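Local coordinates for protein luciferase-like enzymeAMP-CoA-ligase (Zophobas atratus, PDB 4W8O) that probably activates carboxylic acids with ATP to acyl-adenylates for transfer to coenzyme A, as a luciferase-like member of the AMP-binding ligase family, at residues A[251-256]-A[284-289]; A[292-297]-A[311-316]; A[60-65]-A[88-93]; A[70-75]-A[96-101]; A[372-377]-A[419-424]. One frame throughout, in Å; residues are numbered along the deposited sequence.

Contact 1: A[251-256]-A[284-289]; sequences EGEKTL and ERYDLS
Glu253 reaches out of its helix to take both Tyr286 and Arg285 mainly on one oxygen, OE1. Tyr286 OH gives OE1 a short hydrogen bond of 2.5 Å, coming in on the lone pair turned away from the other oxygen. The same OE1 lies 2.7 Å from Arg285 NH1 and 2.8 Å from Arg285 NH2, a salt bridge whose N-H groups are poorly aimed, so each of these bonds is weak. Bending at chi2 (88°) swings the carboxylate over to these partners, which it meets at the surface. Tyr286 CE2, a rim atom of the ring, lies 3.6 Å above one face of the Arg285 guanidinium, off its centre.

Helix 252-262 links the parallel strands 243-246 and 266-268 of the nine-stranded mixed sheet, and the loop leading into strand 293-297 lies against it here.

The inner half is apolar and more deeply buried, Leu256 being closed off from solvent. Leu256 CB sits over one face of the Tyr286 ring, 4.1 Å from its centroid, in a CH-pi contact, and Leu256 CD2 meets Leu288 CD2 at 4.2 Å; Val280 adds to the packing on Leu256. Without the ring, as with an alanine here, Leu256 would probably lose its aromatic cover and Glu253 OE1 its hydroxyl donor. Farther out, Arg285 is exposed, although its NH1 also bonds to Pro281 O.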
# COMPACT_ATOMS: atom_id res chain seq x y z
N GLU A 251 -5.28 -15.44 11.54
CA GLU A 251 -5.96 -16.24 12.56
C GLU A 251 -5.82 -15.52 13.88
O GLU A 251 -4.76 -14.98 14.18
CB GLU A 251 -5.35 -17.63 12.67
CG GLU A 251 -5.94 -18.66 11.71
CD GLU A 251 -5.10 -18.85 10.46
OE1 GLU A 251 -3.91 -19.22 10.60
OE2 GLU A 251 -5.63 -18.64 9.35
N GLY A 252 -6.89 -15.52 14.67
CA GLY A 252 -6.93 -14.79 15.93
C GLY A 252 -5.79 -15.14 16.87
O GLY A 252 -5.03 -14.27 17.29
N GLU A 253 -5.69 -16.42 17.19
CA GLU A 253 -4.71 -16.93 18.13
C GLU A 253 -3.28 -16.63 17.69
O GLU A 253 -2.47 -16.10 18.45
CB GLU A 253 -4.88 -18.43 18.28
CG GLU A 253 -4.23 -19.01 19.52
CD GLU A 253 -5.14 -18.99 20.72
OE1 GLU A 253 -4.63 -18.82 21.85
OE2 GLU A 253 -6.37 -19.15 20.55
N LYS A 254 -2.97 -16.98 16.44
CA LYS A 254 -1.62 -16.80 15.91
C LYS A 254 -1.24 -15.33 15.84
O LYS A 254 -0.09 -14.98 16.04
CB LYS A 254 -1.47 -17.47 14.54
CG LYS A 254 -1.82 -18.96 14.56
CD LYS A 254 -0.85 -19.82 13.76
CE LYS A 254 -0.97 -21.29 14.17
NZ LYS A 254 0.17 -22.11 13.69
N THR A 255 -2.22 -14.46 15.59
CA THR A 255 -1.95 -13.03 15.54
C THR A 255 -1.56 -12.52 16.94
O THR A 255 -0.61 -11.76 17.07
CB THR A 255 -3.17 -12.23 15.02
OG1 THR A 255 -3.48 -12.65 13.68
CG2 THR A 255 -2.88 -10.74 15.01
N LEU A 256 -2.28 -12.96 17.97
CA LEU A 256 -1.92 -12.57 19.34
C LEU A 256 -0.55 -13.11 19.73
O LEU A 256 0.23 -12.41 20.37
CB LEU A 256 -2.99 -13.01 20.34
CG LEU A 256 -4.39 -12.40 20.17
CD1 LEU A 256 -5.27 -12.77 21.36
CD2 LEU A 256 -4.33 -10.89 20.00
N GLU A 284 -5.78 -12.66 28.10
CA GLU A 284 -4.85 -12.19 29.13
C GLU A 284 -3.61 -13.07 29.22
O GLU A 284 -2.55 -12.62 29.66
CB GLU A 284 -5.52 -12.13 30.51
CG GLU A 284 -6.97 -11.66 30.52
CD GLU A 284 -7.97 -12.75 30.17
OE1 GLU A 284 -7.74 -13.94 30.53
OE2 GLU A 284 -8.99 -12.43 29.53
N ARG A 285 -3.74 -14.33 28.79
CA ARG A 285 -2.60 -15.24 28.75
C ARG A 285 -1.53 -14.84 27.72
O ARG A 285 -0.45 -15.42 27.70
CB ARG A 285 -3.06 -16.70 28.55
CG ARG A 285 -3.61 -17.03 27.16
CD ARG A 285 -4.57 -18.21 27.20
NE ARG A 285 -5.54 -18.16 26.10
CZ ARG A 285 -5.36 -18.67 24.88
NH1 ARG A 285 -6.33 -18.54 23.97
NH2 ARG A 285 -4.24 -19.29 24.54
N TYR A 286 -1.84 -13.86 26.87
CA TYR A 286 -0.85 -13.25 25.98
C TYR A 286 -0.39 -11.90 26.51
O TYR A 286 -1.20 -11.11 26.99
CB TYR A 286 -1.43 -13.08 24.57
CG TYR A 286 -1.66 -14.40 23.90
CD1 TYR A 286 -0.59 -15.17 23.47
CD2 TYR A 286 -2.94 -14.90 23.73
CE1 TYR A 286 -0.78 -16.39 22.87
CE2 TYR A 286 -3.15 -16.13 23.13
CZ TYR A 286 -2.06 -16.87 22.70
OH TYR A 286 -2.24 -18.09 22.10
N ASP A 287 0.91 -11.66 26.44
CA ASP A 287 1.48 -10.36 26.76
C ASP A 287 1.36 -9.48 25.52
O ASP A 287 2.11 -9.62 24.57
CB ASP A 287 2.94 -10.51 27.18
CG ASP A 287 3.62 -9.18 27.48
OD1 ASP A 287 2.96 -8.13 27.47
OD2 ASP A 287 4.84 -9.20 27.72
N LEU A 288 0.39 -8.57 25.56
CA LEU A 288 0.10 -7.68 24.45
C LEU A 288 0.51 -6.25 24.74
O LEU A 288 0.07 -5.33 24.05
CB LEU A 288 -1.40 -7.72 24.14
CG LEU A 288 -2.02 -9.10 23.95
CD1 LEU A 288 -3.52 -8.97 23.75
CD2 LEU A 288 -1.37 -9.84 22.78
N SER A 289 1.36 -6.04 25.75
CA SER A 289 1.66 -4.69 26.23
C SER A 289 2.47 -3.83 25.24
O SER A 289 2.49 -2.62 25.38
CB SER A 289 2.38 -4.73 27.59
OG SER A 289 3.61 -5.43 27.50

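Contact 2: A[292-297]-A[311-316]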
# COMPACT_ATOMS: atom_id res chain seq x y z
N ARG A 292 0.37 -0.84 20.24
CA ARG A 292 -0.06 0.56 20.36
C ARG A 292 -1.12 1.01 19.36
O ARG A 292 -1.78 2.02 19.60
CB ARG A 292 1.15 1.48 20.21
CG ARG A 292 2.21 1.29 21.28
CD ARG A 292 1.84 1.96 22.59
NE ARG A 292 2.81 1.64 23.63
CZ ARG A 292 2.84 0.49 24.31
NH1 ARG A 292 1.94 -0.45 24.08
NH2 ARG A 292 3.77 0.30 25.23
N CYS A 293 -1.30 0.30 18.25
CA CYS A 293 -2.12 0.82 17.16
C CYS A 293 -2.72 -0.26 16.26
O CYS A 293 -2.00 -0.97 15.56
CB CYS A 293 -1.26 1.78 16.33
SG CYS A 293 -2.20 2.78 15.16
N LEU A 294 -4.04 -0.37 16.27
CA LEU A 294 -4.75 -1.24 15.34
C LEU A 294 -5.31 -0.39 14.20
O LEU A 294 -6.23 0.41 14.41
CB LEU A 294 -5.88 -2.01 16.04
CG LEU A 294 -6.37 -3.28 15.33
CD1 LEU A 294 -7.21 -4.14 16.27
CD2 LEU A 294 -7.17 -2.94 14.07
N LEU A 295 -4.75 -0.57 13.01
CA LEU A 295 -5.12 0.21 11.83
C LEU A 295 -6.15 -0.56 11.03
O LEU A 295 -6.00 -1.75 10.77
CB LEU A 295 -3.88 0.49 10.97
CG LEU A 295 -2.81 1.39 11.62
CD1 LEU A 295 -1.43 1.15 11.03
CD2 LEU A 295 -3.20 2.86 11.51
N THR A 296 -7.21 0.12 10.62
CA THR A 296 -8.26 -0.57 9.92
C THR A 296 -9.06 0.40 9.08
O THR A 296 -8.85 1.61 9.15
CB THR A 296 -9.17 -1.35 10.92
OG1 THR A 296 -9.97 -2.30 10.21
CG2 THR A 296 -10.07 -0.40 11.72
N GLY A 297 -9.93 -0.15 8.25
CA GLY A 297 -10.83 0.64 7.41
C GLY A 297 -11.15 -0.17 6.18
O GLY A 297 -10.64 -1.28 6.02
N GLN A 311 -10.74 -2.77 24.47
CA GLN A 311 -10.63 -3.58 25.69
C GLN A 311 -9.58 -4.68 25.52
O GLN A 311 -8.79 -4.94 26.43
CB GLN A 311 -11.97 -4.20 26.05
CG GLN A 311 -13.05 -3.18 26.41
CD GLN A 311 -14.38 -3.84 26.67
OE1 GLN A 311 -15.22 -3.97 25.77
NE2 GLN A 311 -14.58 -4.30 27.90
N LEU A 312 -9.57 -5.32 24.35
CA LEU A 312 -8.59 -6.36 24.07
C LEU A 312 -7.16 -5.80 24.11
O LEU A 312 -6.23 -6.45 24.60
CB LEU A 312 -8.87 -6.99 22.71
CG LEU A 312 -7.91 -8.08 22.22
CD1 LEU A 312 -7.77 -9.18 23.27
CD2 LEU A 312 -8.39 -8.66 20.90
N PHE A 313 -7.00 -4.58 23.59
CA PHE A 313 -5.71 -3.90 23.52
C PHE A 313 -5.78 -2.61 24.32
O PHE A 313 -5.94 -1.53 23.74
CB PHE A 313 -5.36 -3.58 22.07
CG PHE A 313 -5.29 -4.78 21.18
CD1 PHE A 313 -4.26 -5.69 21.31
CD2 PHE A 313 -6.25 -4.99 20.19
CE1 PHE A 313 -4.18 -6.80 20.49
CE2 PHE A 313 -6.18 -6.09 19.37
CZ PHE A 313 -5.14 -7.00 19.51
N PRO A 314 -5.65 -2.70 25.65
CA PRO A 314 -5.84 -1.52 26.51
C PRO A 314 -4.78 -0.43 26.36
O PRO A 314 -5.09 0.74 26.57
CB PRO A 314 -5.83 -2.11 27.93
CG PRO A 314 -5.05 -3.37 27.82
CD PRO A 314 -5.27 -3.90 26.43
N LYS A 315 -3.55 -0.79 25.99
CA LYS A 315 -2.49 0.20 25.74
C LYS A 315 -2.49 0.76 24.31
O LYS A 315 -1.67 1.61 23.97
CB LYS A 315 -1.10 -0.38 26.07
CG LYS A 315 -0.72 -0.34 27.55
CD LYS A 315 -1.31 -1.52 28.32
CE LYS A 315 -0.93 -1.49 29.79
NZ LYS A 315 0.54 -1.62 30.01
N ALA A 316 -3.40 0.29 23.46
CA ALA A 316 -3.45 0.71 22.06
C ALA A 316 -4.60 1.66 21.77
O ALA A 316 -5.53 1.79 22.55
CB ALA A 316 -3.56 -0.51 21.16
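Leu294 and Phe313 meet inside a beta-alpha-beta unit, in which strand 293-297 passes through helix 303-312 to strand 317-324; the contact lies where the helix ends and the chain turns back to the sheet.

The apolar part is buried. Leu294 CD1 touches Phe313 CE2 at 3.8 Å, the two side chains crossing at about a right angle. The leucine branches get there because CG stands opposite the backbone N (chi1 -160°). Leu312 CG of the phenylalanine's own segment lies over the centre of one ring face, and Leu256 and Ile259 of helix 252-262 pack on the ring as well.

The polar side chains lie toward the surface. Arg292 and Lys315 run side by side in the same direction, with Arg292 NH1 3.6 Å from Lys315 CB, while the same NH1 finds its hydrogen bond at Ser289 O.

Backbone contacts complete the set. A type I turn from Phe313 to Ala316, closed by Ala316 N to Phe313 O at 3.1 Å, brings Ala316 CA to 3.2 Å from Arg292 O in a CA-H...O contact.

Contact 3: A[60-65]-A[88-93]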
# COMPACT_ATOMS: atom_id res chain seq x y z
N LEU A 60 21.49 -5.41 -10.84
CA LEU A 60 22.60 -5.54 -11.79
C LEU A 60 22.31 -6.61 -12.83
O LEU A 60 22.65 -6.45 -13.99
CB LEU A 60 23.93 -5.83 -11.06
CG LEU A 60 24.52 -4.65 -10.30
CD1 LEU A 60 25.58 -5.13 -9.32
CD2 LEU A 60 25.09 -3.61 -11.25
N ASN A 61 21.67 -7.70 -12.42
CA ASN A 61 21.28 -8.73 -13.37
C ASN A 61 20.12 -8.29 -14.26
O ASN A 61 20.13 -8.57 -15.46
CB ASN A 61 20.97 -10.04 -12.64
CG ASN A 61 22.22 -10.73 -12.14
OD1 ASN A 61 23.23 -10.80 -12.85
ND2 ASN A 61 22.17 -11.26 -10.91
N LEU A 62 19.14 -7.60 -13.69
CA LEU A 62 18.05 -7.03 -14.50
C LEU A 62 18.59 -6.08 -15.58
O LEU A 62 18.07 -6.04 -16.70
CB LEU A 62 17.04 -6.30 -13.61
CG LEU A 62 16.05 -7.17 -12.81
CD1 LEU A 62 15.26 -6.30 -11.84
CD2 LEU A 62 15.11 -7.94 -13.72
N GLN A 63 19.63 -5.34 -15.23
CA GLN A 63 20.27 -4.39 -16.13
C GLN A 63 20.91 -5.12 -17.32
O GLN A 63 20.80 -4.69 -18.47
CB GLN A 63 21.33 -3.61 -15.34
CG GLN A 63 21.84 -2.34 -15.97
CD GLN A 63 22.66 -1.52 -14.98
OE1 GLN A 63 23.67 -2.00 -14.45
NE2 GLN A 63 22.23 -0.30 -14.71
N LYS A 64 21.55 -6.25 -17.04
CA LYS A 64 22.16 -7.06 -18.08
C LYS A 64 21.11 -7.67 -19.02
O LYS A 64 21.40 -7.91 -20.19
CB LYS A 64 23.03 -8.17 -17.46
CG LYS A 64 24.26 -7.65 -16.73
CD LYS A 64 25.05 -8.76 -16.06
CE LYS A 64 26.33 -8.22 -15.45
NZ LYS A 64 27.07 -9.23 -14.66
N LYS A 65 19.91 -7.91 -18.50
CA LYS A 65 18.78 -8.38 -19.32
C LYS A 65 18.15 -7.27 -20.17
O LYS A 65 17.20 -7.53 -20.91
CB LYS A 65 17.69 -9.00 -18.45
CG LYS A 65 18.05 -10.30 -17.76
CD LYS A 65 16.85 -10.75 -16.93
CE LYS A 65 17.01 -12.15 -16.40
NZ LYS A 65 16.97 -13.20 -17.45
N ILE A 88 12.07 -3.92 -5.41
CA ILE A 88 13.04 -2.92 -4.95
C ILE A 88 14.13 -2.75 -6.00
O ILE A 88 14.51 -1.63 -6.34
CB ILE A 88 13.69 -3.35 -3.61
CG1 ILE A 88 12.66 -3.27 -2.47
CG2 ILE A 88 14.90 -2.49 -3.27
CD1 ILE A 88 12.99 -4.16 -1.29
N ALA A 89 14.64 -3.88 -6.50
CA ALA A 89 15.68 -3.91 -7.52
C ALA A 89 15.23 -3.18 -8.79
O ALA A 89 15.96 -2.34 -9.34
CB ALA A 89 16.06 -5.35 -7.83
N SER A 90 14.02 -3.51 -9.25
CA SER A 90 13.44 -2.87 -10.43
C SER A 90 13.29 -1.37 -10.24
O SER A 90 13.55 -0.58 -11.15
CB SER A 90 12.09 -3.50 -10.75
OG SER A 90 12.24 -4.85 -11.17
N SER A 91 12.87 -0.97 -9.04
CA SER A 91 12.76 0.44 -8.69
C SER A 91 14.11 1.16 -8.72
O SER A 91 14.15 2.33 -9.08
CB SER A 91 12.10 0.61 -7.32
OG SER A 91 10.75 0.19 -7.39
N TYR A 92 15.20 0.48 -8.36
CA TYR A 92 16.55 1.07 -8.47
C TYR A 92 16.85 1.50 -9.90
O TYR A 92 17.54 2.49 -10.12
CB TYR A 92 17.65 0.09 -8.04
CG TYR A 92 17.71 -0.31 -6.58
CD1 TYR A 92 17.10 0.45 -5.58
CD2 TYR A 92 18.42 -1.45 -6.19
CE1 TYR A 92 17.18 0.07 -4.25
CE2 TYR A 92 18.51 -1.83 -4.86
CZ TYR A 92 17.88 -1.07 -3.89
OH TYR A 92 17.95 -1.44 -2.57
N LEU A 93 16.32 0.75 -10.86
CA LEU A 93 16.53 1.05 -12.28
C LEU A 93 15.50 2.02 -12.85
O LEU A 93 15.55 2.36 -14.03
CB LEU A 93 16.51 -0.24 -13.09
CG LEU A 93 17.53 -1.29 -12.62
CD1 LEU A 93 17.42 -2.53 -13.48
CD2 LEU A 93 18.95 -0.73 -12.65
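Leu62 and Leu93 make the main apolar contact between the ends of two helices, 48-64 and 85-92. Leu93 CD1 pushes up to Leu62 CB at 3.8 Å, and Leu62 in turn sends CD1 to the CB of Ala89, 4.2 Å away. CG of Leu62 lies opposite the carbonyl carbon (chi1 -77°), which directs its branches at the turn formed by Ala89 and Ser90.

Polar groups enter as neighbours of methyls, and no hydrogen bond spans the pair. Ser90 OG lies 3.4 Å from Leu62 CD1; this buried hydroxyl is satisfied within its own helix by Pro86 O. On the solvent side, the extended Gln63 lays its amide nitrogen NE2 3.9 Å from Leu93 CD2, the two side chains passing at a slant.

Ile67 also packs on Leu93, and Met159 on Leu62. Helix 85-92 is the crossover between parallel strands 72-76 and 96-99, so helix 48-64 is packed against the helical layer of a beta-alpha-beta unit, an arrangement typical of layered alpha/beta domains.

Contact 4: A[70-75]-A[96-101]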
# COMPACT_ATOMS: atom_id res chain seq x y z
N THR A 70 11.95 2.60 -18.78
CA THR A 70 10.72 2.52 -19.58
C THR A 70 9.96 1.19 -19.44
O THR A 70 8.80 1.11 -19.80
CB THR A 70 11.01 2.80 -21.08
OG1 THR A 70 12.06 1.94 -21.53
CG2 THR A 70 11.43 4.25 -21.30
N ASP A 71 10.61 0.16 -18.92
CA ASP A 71 9.98 -1.15 -18.81
C ASP A 71 9.07 -1.28 -17.61
O ASP A 71 9.25 -0.61 -16.60
CB ASP A 71 11.04 -2.25 -18.73
CG ASP A 71 11.86 -2.35 -19.98
OD1 ASP A 71 11.26 -2.44 -21.06
OD2 ASP A 71 13.10 -2.33 -19.88
N VAL A 72 8.08 -2.16 -17.73
CA VAL A 72 7.20 -2.54 -16.62
C VAL A 72 7.62 -3.92 -16.11
O VAL A 72 7.80 -4.84 -16.89
CB VAL A 72 5.73 -2.62 -17.08
CG1 VAL A 72 4.83 -3.17 -15.97
CG2 VAL A 72 5.26 -1.25 -17.54
N VAL A 73 7.78 -4.05 -14.80
CA VAL A 73 8.10 -5.33 -14.20
C VAL A 73 6.94 -5.70 -13.28
O VAL A 73 6.53 -4.92 -12.42
CB VAL A 73 9.41 -5.31 -13.40
CG1 VAL A 73 9.71 -6.70 -12.84
CG2 VAL A 73 10.56 -4.84 -14.27
N CYS A 74 6.42 -6.90 -13.48
CA CYS A 74 5.23 -7.36 -12.80
C CYS A 74 5.54 -8.45 -11.77
O CYS A 74 6.53 -9.17 -11.90
CB CYS A 74 4.28 -7.89 -13.85
SG CYS A 74 2.62 -8.14 -13.25
N PHE A 75 4.70 -8.55 -10.74
CA PHE A 75 4.89 -9.50 -9.65
C PHE A 75 3.58 -10.21 -9.34
O PHE A 75 2.53 -9.56 -9.21
CB PHE A 75 5.43 -8.78 -8.41
CG PHE A 75 6.68 -8.03 -8.69
CD1 PHE A 75 6.63 -6.75 -9.21
CD2 PHE A 75 7.92 -8.64 -8.53
CE1 PHE A 75 7.78 -6.07 -9.53
CE2 PHE A 75 9.08 -7.96 -8.85
CZ PHE A 75 9.01 -6.68 -9.35
N LYS A 96 8.91 0.63 -13.96
CA LYS A 96 7.57 0.70 -13.38
C LYS A 96 7.27 -0.66 -12.75
O LYS A 96 7.44 -1.69 -13.40
CB LYS A 96 6.53 0.98 -14.48
CG LYS A 96 6.59 2.39 -15.07
CD LYS A 96 7.49 2.50 -16.29
CE LYS A 96 7.75 3.97 -16.65
NZ LYS A 96 8.80 4.60 -15.79
N VAL A 97 6.84 -0.66 -11.49
CA VAL A 97 6.49 -1.92 -10.80
C VAL A 97 5.01 -2.01 -10.52
O VAL A 97 4.36 -1.02 -10.19
CB VAL A 97 7.27 -2.12 -9.48
CG1 VAL A 97 8.77 -2.16 -9.75
CG2 VAL A 97 6.94 -1.05 -8.44
N VAL A 98 4.48 -3.23 -10.66
CA VAL A 98 3.06 -3.48 -10.49
C VAL A 98 2.82 -4.91 -9.99
O VAL A 98 3.48 -5.85 -10.42
CB VAL A 98 2.27 -3.22 -11.80
CG1 VAL A 98 2.73 -4.13 -12.93
CG2 VAL A 98 0.77 -3.38 -11.57
N ASN A 99 1.88 -5.07 -9.08
CA ASN A 99 1.57 -6.37 -8.50
C ASN A 99 0.21 -6.90 -8.93
O ASN A 99 -0.76 -6.13 -9.04
CB ASN A 99 1.66 -6.29 -6.98
CG ASN A 99 3.02 -5.81 -6.52
OD1 ASN A 99 3.95 -6.60 -6.41
ND2 ASN A 99 3.16 -4.49 -6.28
N LEU A 100 0.14 -8.20 -9.18
CA LEU A 100 -1.12 -8.89 -9.45
C LEU A 100 -1.53 -9.73 -8.25
O LEU A 100 -0.69 -10.18 -7.48
CB LEU A 100 -0.97 -9.81 -10.66
CG LEU A 100 -0.40 -9.18 -11.92
CD1 LEU A 100 -0.30 -10.24 -12.99
CD2 LEU A 100 -1.24 -8.00 -12.41
N ASP A 101 -2.83 -9.94 -8.09
CA ASP A 101 -3.37 -10.73 -6.98
C ASP A 101 -3.40 -12.19 -7.43
O ASP A 101 -4.07 -12.52 -8.41
CB ASP A 101 -4.78 -10.26 -6.63
CG ASP A 101 -5.28 -10.78 -5.27
OD1 ASP A 101 -4.78 -11.82 -4.77
OD2 ASP A 101 -6.20 -10.15 -4.72
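Five backbone hydrogen bonds join 70-75 to 96-101, four of them made by Val73 and Phe75. Asp71 O receives Lys96 N, Val73 N goes to Lys96 O at 2.8 Å, and Val73 O accepts Val98 N at 3.2 Å. Phe75 N then donates to Val98 O, and Phe75 O accepts from Leu100 N at 2.8 Å, the straightest of the five (176°). Lys96, bent at chi2 and chi4, lays its CD beside the Asp71 carbonyl and carries NZ to Ser69 O and Thr179 O.

Packing flanks the ladder on both faces. Alongside Val72, Cys74 and Lys96, Val98 CG1 meets Val72 CG1 at 3.8 Å, and Cys74 SG is pressed against Leu100 CG at 3.5 Å. Helix 106-116 covers Val98 and Leu100.

On the face bearing Val73 and Val97, the Phe75 ring has CE1 4.0 Å from Val97 CB and shares helix 85-92 with it as cover. Asn99 OD1 comes to 3.3 Å from Phe75 CB, its amide turned 35° from the ring. A serine in place of Phe75 is likely to open a gap beside Val97 and take away the aromatic partner of Phe122.

These are the adjacent parallel strands of a beta-alpha-beta crossover: main-chain bonds fix the register, leaving the buried side chains to seat helices on either side.

Contact 5: A[372-377]-A[419-424]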
# COMPACT_ATOMS: atom_id res chain seq x y z
N ASN A 372 -22.92 18.38 7.85
CA ASN A 372 -24.22 17.68 7.89
C ASN A 372 -25.05 17.88 6.62
O ASN A 372 -26.29 17.98 6.68
CB ASN A 372 -25.02 18.10 9.13
CG ASN A 372 -24.28 17.80 10.41
OD1 ASN A 372 -24.06 16.64 10.75
ND2 ASN A 372 -23.88 18.84 11.13
N GLN A 373 -24.36 17.93 5.48
CA GLN A 373 -24.99 17.97 4.17
C GLN A 373 -24.27 16.95 3.29
O GLN A 373 -23.09 17.12 2.95
CB GLN A 373 -24.87 19.37 3.56
CG GLN A 373 -25.35 20.49 4.47
CD GLN A 373 -25.24 21.87 3.83
OE1 GLN A 373 -24.68 22.80 4.42
NE2 GLN A 373 -25.79 22.01 2.63
N LYS A 374 -24.97 15.87 2.96
CA LYS A 374 -24.37 14.79 2.18
C LYS A 374 -24.16 15.20 0.72
O LYS A 374 -24.94 15.96 0.16
CB LYS A 374 -25.19 13.49 2.29
CG LYS A 374 -26.56 13.51 1.65
CD LYS A 374 -27.12 12.11 1.43
CE LYS A 374 -26.89 11.66 -0.01
NZ LYS A 374 -27.10 10.19 -0.20
N GLY A 375 -23.07 14.71 0.14
CA GLY A 375 -22.73 14.97 -1.26
C GLY A 375 -21.57 14.08 -1.67
O GLY A 375 -21.24 13.13 -0.95
N GLU A 376 -20.94 14.40 -2.80
CA GLU A 376 -19.85 13.59 -3.33
C GLU A 376 -18.53 14.04 -2.72
O GLU A 376 -18.20 15.23 -2.77
CB GLU A 376 -19.79 13.72 -4.86
CG GLU A 376 -21.14 13.67 -5.57
CD GLU A 376 -21.03 13.61 -7.09
OE1 GLU A 376 -20.06 14.16 -7.66
OE2 GLU A 376 -21.92 13.00 -7.72
N LEU A 377 -17.79 13.11 -2.12
CA LEU A 377 -16.45 13.44 -1.61
C LEU A 377 -15.46 13.65 -2.74
O LEU A 377 -15.28 12.78 -3.61
CB LEU A 377 -15.91 12.36 -0.66
CG LEU A 377 -16.26 12.58 0.80
CD1 LEU A 377 -17.74 12.28 1.02
CD2 LEU A 377 -15.39 11.73 1.71
N VAL A 419 -18.28 8.52 5.46
CA VAL A 419 -18.57 7.98 4.13
C VAL A 419 -19.76 7.06 4.28
O VAL A 419 -19.78 6.21 5.17
CB VAL A 419 -17.37 7.19 3.57
CG1 VAL A 419 -17.70 6.60 2.20
CG2 VAL A 419 -16.13 8.08 3.49
N ILE A 420 -20.76 7.23 3.42
CA ILE A 420 -22.00 6.47 3.58
C ILE A 420 -22.29 5.49 2.44
O ILE A 420 -22.81 4.41 2.70
CB ILE A 420 -23.21 7.40 3.88
CG1 ILE A 420 -23.52 8.35 2.72
CG2 ILE A 420 -22.94 8.21 5.15
CD1 ILE A 420 -24.63 9.35 3.03
N GLU A 421 -21.96 5.84 1.20
CA GLU A 421 -22.22 4.93 0.07
C GLU A 421 -21.43 5.32 -1.17
O GLU A 421 -20.90 6.41 -1.26
CB GLU A 421 -23.72 4.91 -0.28
CG GLU A 421 -24.24 6.20 -0.91
CD GLU A 421 -25.70 6.10 -1.30
OE1 GLU A 421 -26.51 5.66 -0.45
OE2 GLU A 421 -26.05 6.47 -2.44
N ARG A 422 -21.40 4.40 -2.14
CA ARG A 422 -20.77 4.66 -3.43
C ARG A 422 -21.81 5.09 -4.44
O ARG A 422 -22.95 4.64 -4.43
CB ARG A 422 -20.07 3.40 -3.94
CG ARG A 422 -18.88 2.98 -3.10
CD ARG A 422 -17.84 2.25 -3.94
NE ARG A 422 -17.33 3.07 -5.04
CZ ARG A 422 -16.43 4.04 -4.93
NH1 ARG A 422 -15.89 4.35 -3.75
NH2 ARG A 422 -16.05 4.71 -6.01
N ILE A 423 -21.40 5.98 -5.34
CA ILE A 423 -22.23 6.38 -6.47
C ILE A 423 -22.32 5.21 -7.45
O ILE A 423 -21.30 4.63 -7.83
CB ILE A 423 -21.63 7.63 -7.15
CG1 ILE A 423 -21.64 8.82 -6.18
CG2 ILE A 423 -22.39 7.97 -8.43
CD1 ILE A 423 -20.60 9.88 -6.50
N LYS A 424 -23.54 4.85 -7.85
CA LYS A 424 -23.75 3.72 -8.77
C LYS A 424 -23.29 4.03 -10.20
O LYS A 424 -23.38 5.17 -10.66
CB LYS A 424 -25.22 3.31 -8.80
CG LYS A 424 -25.64 2.38 -7.67
CD LYS A 424 -27.14 2.13 -7.68
CE LYS A 424 -27.58 1.34 -8.91
NZ LYS A 424 -29.06 1.25 -9.02
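An antiparallel five-stranded sheet is the setting: strands 367-380 and 417-422 both flank strand 403-411, so their side chains meet over the strand between them. No hydrogen bond joins the two segments, and the CA atoms come no nearer than 8.2 Å, as between those of Leu377 and Val419.

Ile423 makes the closest touch, its CD1 methyl 3.6 Å from Glu376 OE2, with the two side chains crossing at about a right angle. The other oxygen of Glu376, OE1, is held by a salt bridge to Arg378. Ile420 CD1 reaches Lys374 CD at 4.0 Å. Chi1 of 68° stands the lysine up toward that strand, but Lys374 NZ remains 4.5 Å from Glu421 OE2, beyond salt-bridge range. Inward, Leu377 CD2 packs on Val419 CG2 at 4.1 Å, and Tyr322 touches both residues.

Ile420 and Glu421 together face Ile408 in a classic beta bulge, and the small antiparallel sheet they edge is consistent with the beta-barrel subdomain known from firefly luciferase and related adenylate-forming enzymes.

In the fold
Contacts 1 and 2 form one packed unit: Leu256 CD2 lies 4.0 Å from Phe313 CZ, and Leu288 CD1 is 3.8 Å from Leu312 O. Strand 293-297 of contact 2 leads from there to Thr296, which lines the pocket holding the polyether; in this family the substrates are probably bound in the same region. Contacts 3 and 4 make a second unit, where Ser90 OG of the crossover helix sits 3.5 Å from Val73 CG2 of the sheet. Contacts 2 and 4 lie on opposite sides of the chain's centre, with centres 34 Å apart. Contact 5 stands in a third sheet; its nearest atoms are about 10 Å from contact 2.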